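Local coordinates for protein AT5g51070/K3K7_27 (Arabidopsis thaliana, PDB 5GKM) that probably serves as an ATP-hydrolysing chaperone of the Clp protease system, represented here by its all-helical N-terminal domain alone, at residues 22-27 with 61-66; 28-31 with 36-39; 68-73 with 132-137. All coordinates share one frame; numbering follows the deposited sequence. Where two conformers were deposited one is given.

Contact 1 of 3, residues 22-27 with 61-66; sequences QKEAKS and KAREAV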
loop_
_atom_site.group_PDB
_atom_site.type_symbol
_atom_site.label_atom_id
_atom_site.label_comp_id
_atom_site.label_asym_id
_atom_site.label_seq_id
_atom_site.Cartn_x
_atom_site.Cartn_y
_atom_site.Cartn_z
ATOM N N GLN A 22 5.039 -4.416 -5.953
ATOM C CA GLN A 22 6.205 -4.583 -6.807
ATOM C C GLN A 22 5.802 -4.738 -8.268
ATOM O O GLN A 22 6.312 -4.076 -9.090
ATOM C CB GLN A 22 7.067 -5.732 -6.368
ATOM C CG GLN A 22 7.695 -5.549 -4.994
ATOM C CD GLN A 22 8.383 -6.796 -4.500
ATOM O OE1 GLN A 22 7.820 -7.826 -4.428
ATOM N NE2 GLN A 22 9.620 -6.669 -4.203
ATOM N N LYS A 23 4.819 -5.578 -8.500
ATOM C CA LYS A 23 4.307 -5.706 -9.843
ATOM C C LYS A 23 3.699 -4.435 -10.367
ATOM O O LYS A 23 3.883 -4.104 -11.484
ATOM C CB LYS A 23 3.245 -6.763 -9.934
ATOM C CG LYS A 23 3.694 -8.103 -9.488
ATOM C CD LYS A 23 4.739 -8.718 -10.386
ATOM C CE LYS A 23 4.423 -8.654 -11.876
ATOM N NZ LYS A 23 3.105 -9.191 -12.259
ATOM N N GLU A 24 2.929 -3.750 -9.542
ATOM C CA GLU A 24 2.308 -2.523 -9.964
ATOM C C GLU A 24 3.305 -1.430 -10.304
ATOM O O GLU A 24 3.127 -0.710 -11.225
ATOM C CB GLU A 24 1.305 -2.010 -8.947
ATOM C CG GLU A 24 0.126 -2.941 -8.759
ATOM C CD GLU A 24 -0.816 -3.021 -9.947
ATOM O OE1 GLU A 24 -1.115 -2.046 -10.559
ATOM O OE2 GLU A 24 -1.259 -4.100 -10.232
ATOM N N ALA A 25 4.334 -1.342 -9.486
ATOM C CA ALA A 25 5.378 -0.378 -9.711
ATOM C C ALA A 25 6.094 -0.689 -11.009
ATOM O O ALA A 25 6.343 0.181 -11.776
ATOM C CB ALA A 25 6.363 -0.339 -8.540
ATOM N N LYS A 26 6.378 -1.955 -11.219
ATOM C CA LYS A 26 7.070 -2.340 -12.442
ATOM C C LYS A 26 6.244 -1.991 -13.649
ATOM O O LYS A 26 6.733 -1.485 -14.615
ATOM C CB LYS A 26 7.337 -3.841 -12.445
ATOM C CG LYS A 26 8.234 -4.311 -13.565
ATOM C CD LYS A 26 9.638 -3.771 -13.436
ATOM C CE LYS A 26 10.518 -4.059 -14.657
ATOM N NZ LYS A 26 11.694 -3.170 -14.745
ATOM N N SER A 27 4.970 -2.296 -13.563
ATOM C CA SER A 27 4.074 -1.882 -14.754
ATOM C C SER A 27 4.075 -0.371 -15.243
ATOM O O SER A 27 3.844 0.008 -16.325
ATOM C CB SER A 27 2.656 -2.372 -14.538
ATOM O OG SER A 27 2.021 -1.720 -13.436
ATOM N N LYS A 61 -9.307 1.938 -11.903
ATOM C CA LYS A 61 -9.416 3.341 -11.623
ATOM C C LYS A 61 -8.227 3.861 -10.855
ATOM O O LYS A 61 -7.726 4.869 -11.151
ATOM C CB LYS A 61 -10.696 3.633 -10.848
ATOM C CG LYS A 61 -11.963 3.435 -11.638
ATOM C CD LYS A 61 -12.098 4.462 -12.730
ATOM C CE LYS A 61 -13.515 4.444 -13.303
ATOM N NZ LYS A 61 -13.618 3.309 -14.256
ATOM N N ALA A 62 -7.801 3.095 -9.871
ATOM C CA ALA A 62 -6.646 3.491 -9.103
ATOM C C ALA A 62 -5.391 3.586 -9.957
ATOM O O ALA A 62 -4.695 4.509 -9.851
ATOM C CB ALA A 62 -6.442 2.573 -7.905
ATOM N N ARG A 63 -5.190 2.651 -10.842
ATOM C CA ARG A 63 -4.056 2.714 -11.745
ATOM C C ARG A 63 -4.043 3.950 -12.673
ATOM O O ARG A 63 -3.044 4.563 -12.824
ATOM C CB ARG A 63 -4.016 1.467 -12.617
ATOM C CG ARG A 63 -3.661 0.202 -11.904
ATOM C CD ARG A 63 -3.740 -0.957 -12.896
ATOM N NE ARG A 63 -3.311 -2.206 -12.317
ATOM C CZ ARG A 63 -3.886 -3.355 -12.556
ATOM N NH1 ARG A 63 -4.886 -3.389 -13.403
ATOM N NH2 ARG A 63 -3.485 -4.445 -11.955
ATOM N N GLU A 64 -5.191 4.337 -13.181
ATOM C CA GLU A 64 -5.284 5.553 -13.972
ATOM C C GLU A 64 -4.888 6.780 -13.214
ATOM O O GLU A 64 -4.240 7.641 -13.729
ATOM C CB GLU A 64 -6.701 5.759 -14.461
ATOM C CG GLU A 64 -7.123 4.745 -15.464
ATOM C CD GLU A 64 -8.602 4.746 -15.785
ATOM O OE1 GLU A 64 -9.281 5.700 -15.423
ATOM O OE2 GLU A 64 -9.037 3.774 -16.417
ATOM N N ALA A 65 -5.315 6.832 -11.972
ATOM C CA ALA A 65 -5.008 7.944 -11.171
ATOM C C ALA A 65 -3.536 8.042 -10.957
ATOM O O ALA A 65 -2.994 9.090 -11.014
ATOM C CB ALA A 65 -5.727 7.838 -9.837
ATOM N N VAL A 66 -2.912 6.916 -10.648
ATOM C CA VAL A 66 -1.511 6.953 -10.330
ATOM C C VAL A 66 -0.638 7.394 -11.521
ATOM O O VAL A 66 0.291 8.145 -11.383
ATOM C CB VAL A 66 -1.049 5.602 -9.758
ATOM C CG1 VAL A 66 0.465 5.533 -9.671
ATOM C CG2 VAL A 66 -1.601 5.445 -8.347
#

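Contact 2 of 3, residues 28-31 with 36-39; sequences LGKD and QHLL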
loop_
_atom_site.group_PDB
_atom_site.type_symbol
_atom_site.label_atom_id
_atom_site.label_comp_id
_atom_site.label_asym_id
_atom_site.label_seq_id
_atom_site.Cartn_x
_atom_site.Cartn_y
_atom_site.Cartn_z
ATOM N N LEU A 28 4.359 0.409 -14.207
ATOM C CA LEU A 28 4.411 1.843 -14.359
ATOM C C LEU A 28 5.778 2.301 -14.811
ATOM O O LEU A 28 5.998 3.463 -14.958
ATOM C CB LEU A 28 3.980 2.593 -13.114
ATOM C CG LEU A 28 2.536 2.414 -12.774
ATOM C CD1 LEU A 28 2.278 2.691 -11.305
ATOM C CD2 LEU A 28 1.633 3.226 -13.636
ATOM N N GLY A 29 6.668 1.361 -15.012
ATOM C CA GLY A 29 8.011 1.699 -15.398
ATOM C C GLY A 29 8.922 2.166 -14.279
ATOM O O GLY A 29 9.838 2.859 -14.498
ATOM N N LYS A 30 8.635 1.740 -13.061
ATOM C CA LYS A 30 9.436 2.104 -11.915
ATOM C C LYS A 30 10.425 1.023 -11.460
ATOM O O LYS A 30 10.305 -0.083 -11.820
ATOM C CB LYS A 30 8.532 2.503 -10.754
ATOM C CG LYS A 30 7.363 3.375 -11.139
ATOM C CD LYS A 30 7.779 4.748 -11.575
ATOM C CE LYS A 30 6.615 5.516 -12.146
ATOM N NZ LYS A 30 6.897 6.922 -12.497
ATOM N N ASP A 31 11.425 1.412 -10.692
ATOM C CA ASP A 31 12.390 0.499 -10.138
ATOM C C ASP A 31 12.481 0.482 -8.605
ATOM O O ASP A 31 13.390 -0.034 -8.081
ATOM C CB ASP A 31 13.774 0.794 -10.682
ATOM C CG ASP A 31 13.844 0.676 -12.180
ATOM O OD1 ASP A 31 13.564 -0.396 -12.710
ATOM O OD2 ASP A 31 14.187 1.680 -12.797
ATOM N N GLN A 36 2.407 5.101 -3.176
ATOM C CA GLN A 36 1.282 4.984 -4.091
ATOM C C GLN A 36 1.211 3.583 -4.751
ATOM O O GLN A 36 0.193 3.125 -5.100
ATOM C CB GLN A 36 1.249 6.109 -5.139
ATOM C CG GLN A 36 2.338 6.041 -6.194
ATOM C CD GLN A 36 3.621 6.722 -5.789
ATOM O OE1 GLN A 36 3.888 6.939 -4.645
ATOM N NE2 GLN A 36 4.397 7.072 -6.779
ATOM N N HIS A 37 2.363 2.982 -4.952
ATOM C CA HIS A 37 2.417 1.641 -5.450
ATOM C C HIS A 37 1.933 0.610 -4.467
ATOM O O HIS A 37 1.331 -0.348 -4.810
ATOM C CB HIS A 37 3.789 1.301 -6.008
ATOM C CG HIS A 37 4.343 2.374 -6.884
ATOM N ND1 HIS A 37 5.524 2.973 -6.657
ATOM C CD2 HIS A 37 3.814 2.967 -8.012
ATOM C CE1 HIS A 37 5.726 3.897 -7.588
ATOM N NE2 HIS A 37 4.683 3.884 -8.426
ATOM N N LEU A 38 2.282 0.840 -3.218
ATOM C CA LEU A 38 1.770 0.002 -2.156
ATOM C C LEU A 38 0.227 0.097 -2.098
ATOM O O LEU A 38 -0.428 -0.853 -1.885
ATOM C CB LEU A 38 2.383 0.424 -0.825
ATOM C CG LEU A 38 1.913 -0.408 0.353
ATOM C CD1 LEU A 38 2.193 -1.903 0.182
ATOM C CD2 LEU A 38 2.525 0.119 1.629
ATOM N N LEU A 39 -0.268 1.287 -2.325
ATOM C CA LEU A 39 -1.702 1.454 -2.343
ATOM C C LEU A 39 -2.302 0.607 -3.447
ATOM O O LEU A 39 -3.260 -0.037 -3.238
ATOM C CB LEU A 39 -2.078 2.929 -2.526
ATOM C CG LEU A 39 -3.558 3.218 -2.695
ATOM C CD1 LEU A 39 -4.372 2.806 -1.481
ATOM C CD2 LEU A 39 -3.734 4.694 -2.972
#

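Contact 3 of 3, residues 68-73 with 132-137; sequences SIWDEA and DGSAGR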
loop_
_atom_site.group_PDB
_atom_site.type_symbol
_atom_site.label_atom_id
_atom_site.label_comp_id
_atom_site.label_asym_id
_atom_site.label_seq_id
_atom_site.Cartn_x
_atom_site.Cartn_y
_atom_site.Cartn_z
ATOM N N SER A 68 -1.613 9.136 -13.983
ATOM C CA SER A 68 -1.841 10.513 -14.270
ATOM C C SER A 68 -1.072 11.447 -13.344
ATOM O O SER A 68 -0.439 12.393 -13.770
ATOM C CB SER A 68 -3.326 10.779 -14.205
ATOM O OG SER A 68 -3.526 12.126 -14.439
ATOM N N ILE A 69 -1.121 11.160 -12.070
ATOM C CA ILE A 69 -0.499 12.052 -11.104
ATOM C C ILE A 69 1.006 12.188 -11.223
ATOM O O ILE A 69 1.516 13.263 -11.185
ATOM C CB ILE A 69 -0.914 11.661 -9.650
ATOM C CG1 ILE A 69 -2.399 11.830 -9.498
ATOM C CG2 ILE A 69 -0.255 12.534 -8.611
ATOM C CD1 ILE A 69 -2.945 11.117 -8.313
ATOM N N TRP A 70 1.671 11.060 -11.368
ATOM C CA TRP A 70 3.108 10.984 -11.417
ATOM C C TRP A 70 3.725 10.984 -12.796
ATOM O O TRP A 70 4.899 11.272 -12.900
ATOM C CB TRP A 70 3.616 9.761 -10.640
ATOM C CG TRP A 70 3.593 10.026 -9.162
ATOM C CD1 TRP A 70 4.583 10.635 -8.416
ATOM C CD2 TRP A 70 2.504 9.820 -8.227
ATOM N NE1 TRP A 70 4.217 10.782 -7.123
ATOM C CE2 TRP A 70 2.977 10.331 -6.939
ATOM C CE3 TRP A 70 1.273 9.255 -8.293
ATOM C CZ2 TRP A 70 2.191 10.299 -5.816
ATOM C CZ3 TRP A 70 0.503 9.234 -7.159
ATOM C CH2 TRP A 70 0.946 9.766 -5.948
ATOM N N ASP A 71 2.975 10.580 -13.825
ATOM C CA ASP A 71 3.598 10.417 -15.144
ATOM C C ASP A 71 3.164 11.274 -16.325
ATOM O O ASP A 71 3.848 11.309 -17.322
ATOM C CB ASP A 71 3.614 8.954 -15.546
ATOM C CG ASP A 71 4.740 8.183 -14.895
ATOM O OD1 ASP A 71 4.556 7.692 -13.789
ATOM O OD2 ASP A 71 5.805 8.116 -15.486
ATOM N N GLU A 72 2.039 11.964 -16.204
ATOM C CA GLU A 72 1.537 12.733 -17.334
ATOM C C GLU A 72 2.011 14.200 -17.386
ATOM O O GLU A 72 1.899 14.810 -18.391
ATOM C CB GLU A 72 0.022 12.628 -17.385
ATOM C CG GLU A 72 -0.420 11.220 -17.817
ATOM C CD GLU A 72 -0.326 10.973 -19.344
ATOM O OE1 GLU A 72 0.450 11.613 -19.993
ATOM O OE2 GLU A 72 -1.058 10.172 -19.863
ATOM N N ALA A 73 2.507 14.708 -16.252
ATOM C CA ALA A 73 3.129 16.013 -16.166
ATOM C C ALA A 73 4.523 15.972 -15.486
ATOM O O ALA A 73 5.319 15.169 -15.846
ATOM C CB ALA A 73 2.206 17.021 -15.514
ATOM N N ASP A 132 4.199 9.798 2.785
ATOM C CA ASP A 132 4.762 11.082 2.282
ATOM C C ASP A 132 3.739 11.978 1.623
ATOM O O ASP A 132 4.075 13.002 1.093
ATOM C CB ASP A 132 5.974 10.901 1.356
ATOM C CG ASP A 132 5.647 10.192 0.069
ATOM O OD1 ASP A 132 4.511 9.833 -0.095
ATOM O OD2 ASP A 132 6.550 10.009 -0.759
ATOM N N GLY A 133 2.487 11.600 1.734
ATOM C CA GLY A 133 1.393 12.259 1.103
ATOM C C GLY A 133 0.964 11.653 -0.213
ATOM O O GLY A 133 -0.022 12.013 -0.748
ATOM N N SER A 134 1.721 10.686 -0.683
ATOM C CA SER A 134 1.405 10.054 -1.947
ATOM C C SER A 134 0.077 9.343 -1.962
ATOM O O SER A 134 -0.650 9.518 -2.862
ATOM C CB SER A 134 2.525 9.111 -2.376
ATOM O OG SER A 134 3.726 9.812 -2.432
ATOM N N ALA A 135 -0.230 8.595 -0.936
ATOM C CA ALA A 135 -1.515 7.890 -0.942
ATOM C C ALA A 135 -2.706 8.819 -0.994
ATOM O O ALA A 135 -3.640 8.574 -1.678
ATOM C CB ALA A 135 -1.631 6.958 0.264
ATOM N N GLY A 136 -2.602 9.887 -0.247
ATOM C CA GLY A 136 -3.615 10.886 -0.231
ATOM C C GLY A 136 -3.861 11.502 -1.570
ATOM O O GLY A 136 -4.974 11.789 -1.855
ATOM N N ARG A 137 -2.828 11.709 -2.347
ATOM C CA ARG A 137 -3.052 12.303 -3.643
ATOM C C ARG A 137 -3.904 11.427 -4.531
ATOM O O ARG A 137 -4.726 11.900 -5.236
ATOM C CB ARG A 137 -1.741 12.590 -4.324
ATOM C CG ARG A 137 -0.853 13.546 -3.564
ATOM C CD ARG A 137 0.508 13.660 -4.195
ATOM N NE ARG A 137 0.469 14.459 -5.385
ATOM C CZ ARG A 137 1.515 14.656 -6.175
ATOM N NH1 ARG A 137 2.674 14.111 -5.881
ATOM N NH2 ARG A 137 1.421 15.406 -7.253
#

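Contact 1 of 3, residues 22-27 with 61-66
Arg63 and Glu24 join two helices through a side-on salt bridge, a clear case of how one ionic pair can span backbones set well apart: the CA atoms of Arg63 and Glu24, the nearest across the two segments, are 8.4 Å from each other. From CB, the arginine chain runs out extended through CG and CD to NE, and CG and CD both pass 3.7 Å from OE1 of Glu24. NE then gives its hydrogen to that same OE1 at 2.8 Å, almost perfectly straight. Beyond CZ, NH2 of Arg63 donates to the other oxygen, OE2 of Glu24, also at 2.8 Å. Each oxygen accepts through its syn lone pair, and the carboxylate and guanidinium planes lie only 11° apart, so the two bonds together fix the rotation of both groups. The glutamate reaches this position by bending at chi2 (-69°). On the guanidinium's remaining nitrogen, NH1 is held by Asp60, three residues earlier in the chain, so a second carboxylate probably shares the charge. The bridge ties helix 12-27 to helix 59-71 beside helix 35-45, whose Leu40 touches both the Glu24 side chain and Ala62.

Contact 2 of 3, residues 28-31 with 36-39
His37 meets Leu28 and Lys30 through van der Waals contact of their aliphatic carbons with its ring, an example of an imidazole used as a packing surface by the loop that leads into its own helix. CD1 of Leu28 comes up to the ring edge, near the ring plane, 3.6 Å from CD2 of His37. Lys30 crosses the histidine at about a right angle and brings its CG to 3.8 Å from NE2 of His37. That methylene can stop at the ring while the amine travels on because the lysine chain bends at chi2 (-68°) and is extended thereafter; NZ ends in a salt bridge with Asp71 of helix 59-71. Between the two loop residues the chain turns at Gly29, whose positive phi (79°) belongs to the Schellman motif that ends helix 12-27 and sends the chain toward helix 35-45 in a helix-loop-helix of the Clp N-terminal domain. Within helix 35-45 itself, CG of the preceding Gln36 lies over one face of the imidazole, 3.8 Å above the plane of the His37 ring and offset toward its rim. The orientation of the ring is set further by ND1, hydrogen-bonded to the backbone N of Tyr34 just before the helix. Leu28 in turn rests on Val66 and Trp67 of helix 59-71.

Contact 3 of 3, residues 68-73 with 132-137
Arg137 lies against Ile69 and Trp70, a good illustration of how the flat face of a cationic group can pack against hydrocarbon. The guanidinium turns one face to the isoleucine: CG2 of Ile69 sits 3.5 Å above the guanidinium plane of Arg137, offset toward the rim, with NH2 the nearest nitrogen. The branch point of Ile69 divides the work. CG2, anti to the backbone N, takes the guanidinium, whereas CD1 at the end of the other branch reaches the main chain, 3.6 Å from O of Arg137. The same CG2 also lies over one face of the neighbouring indole, 3.6 Å from the ring plane of Trp70 and offset toward its rim, so one methyl touches both flat groups. Indole and guanidinium planes are inclined by 60°, which is no parallel stack; NH1 of Arg137 approaches CZ2 of Trp70 obliquely at 3.8 Å. A bend at chi3 (76°) turns the guanidinium toward the isoleucine and the indole.

The six-membered end of the indole points at the first turn of the partner helix. There CH2 of Trp70 meets the carbonyl O of Ser134 at the ring edge, in plane, at 3.5 Å, while CB of Ser134 packs on CZ2. Further along the same edge of the indole, NE1 is hydrogen-bonded to Asp76, which also forms a weak, long ion pair with Arg137. Ser134 is itself positioned by OD1 of Asp132, which accepts from the Ser134 backbone N at 3.0 Å. This bond closes an Asx turn, which leads through Gly133, the N-cap, into helix 134-142. An Asx turn and N-cap thus begin a helix whose first turn packs against the last turn of helix 59-71, within the helical Clp N-terminal domain.

From the N terminus, helix 12-27 supplies the first side of contact 1, and the chain passes straight on into residues 28-31. Contact 2 closes a short loop there, back from helix 35-45, and is nested inside the longer loop that contact 1 closes when helix 59-71 arrives. Both lie on the same side of the domain, joined where Ala25 CB packs on the ring of His37. Contact 3 starts further along helix 59-71 and closes a loop of 58 residues by bringing in helix 134-142; it is in series with the other two, neither nested nor crossing. Gln36, packed against both Trp70 and Ser134, links contacts 2 and 3.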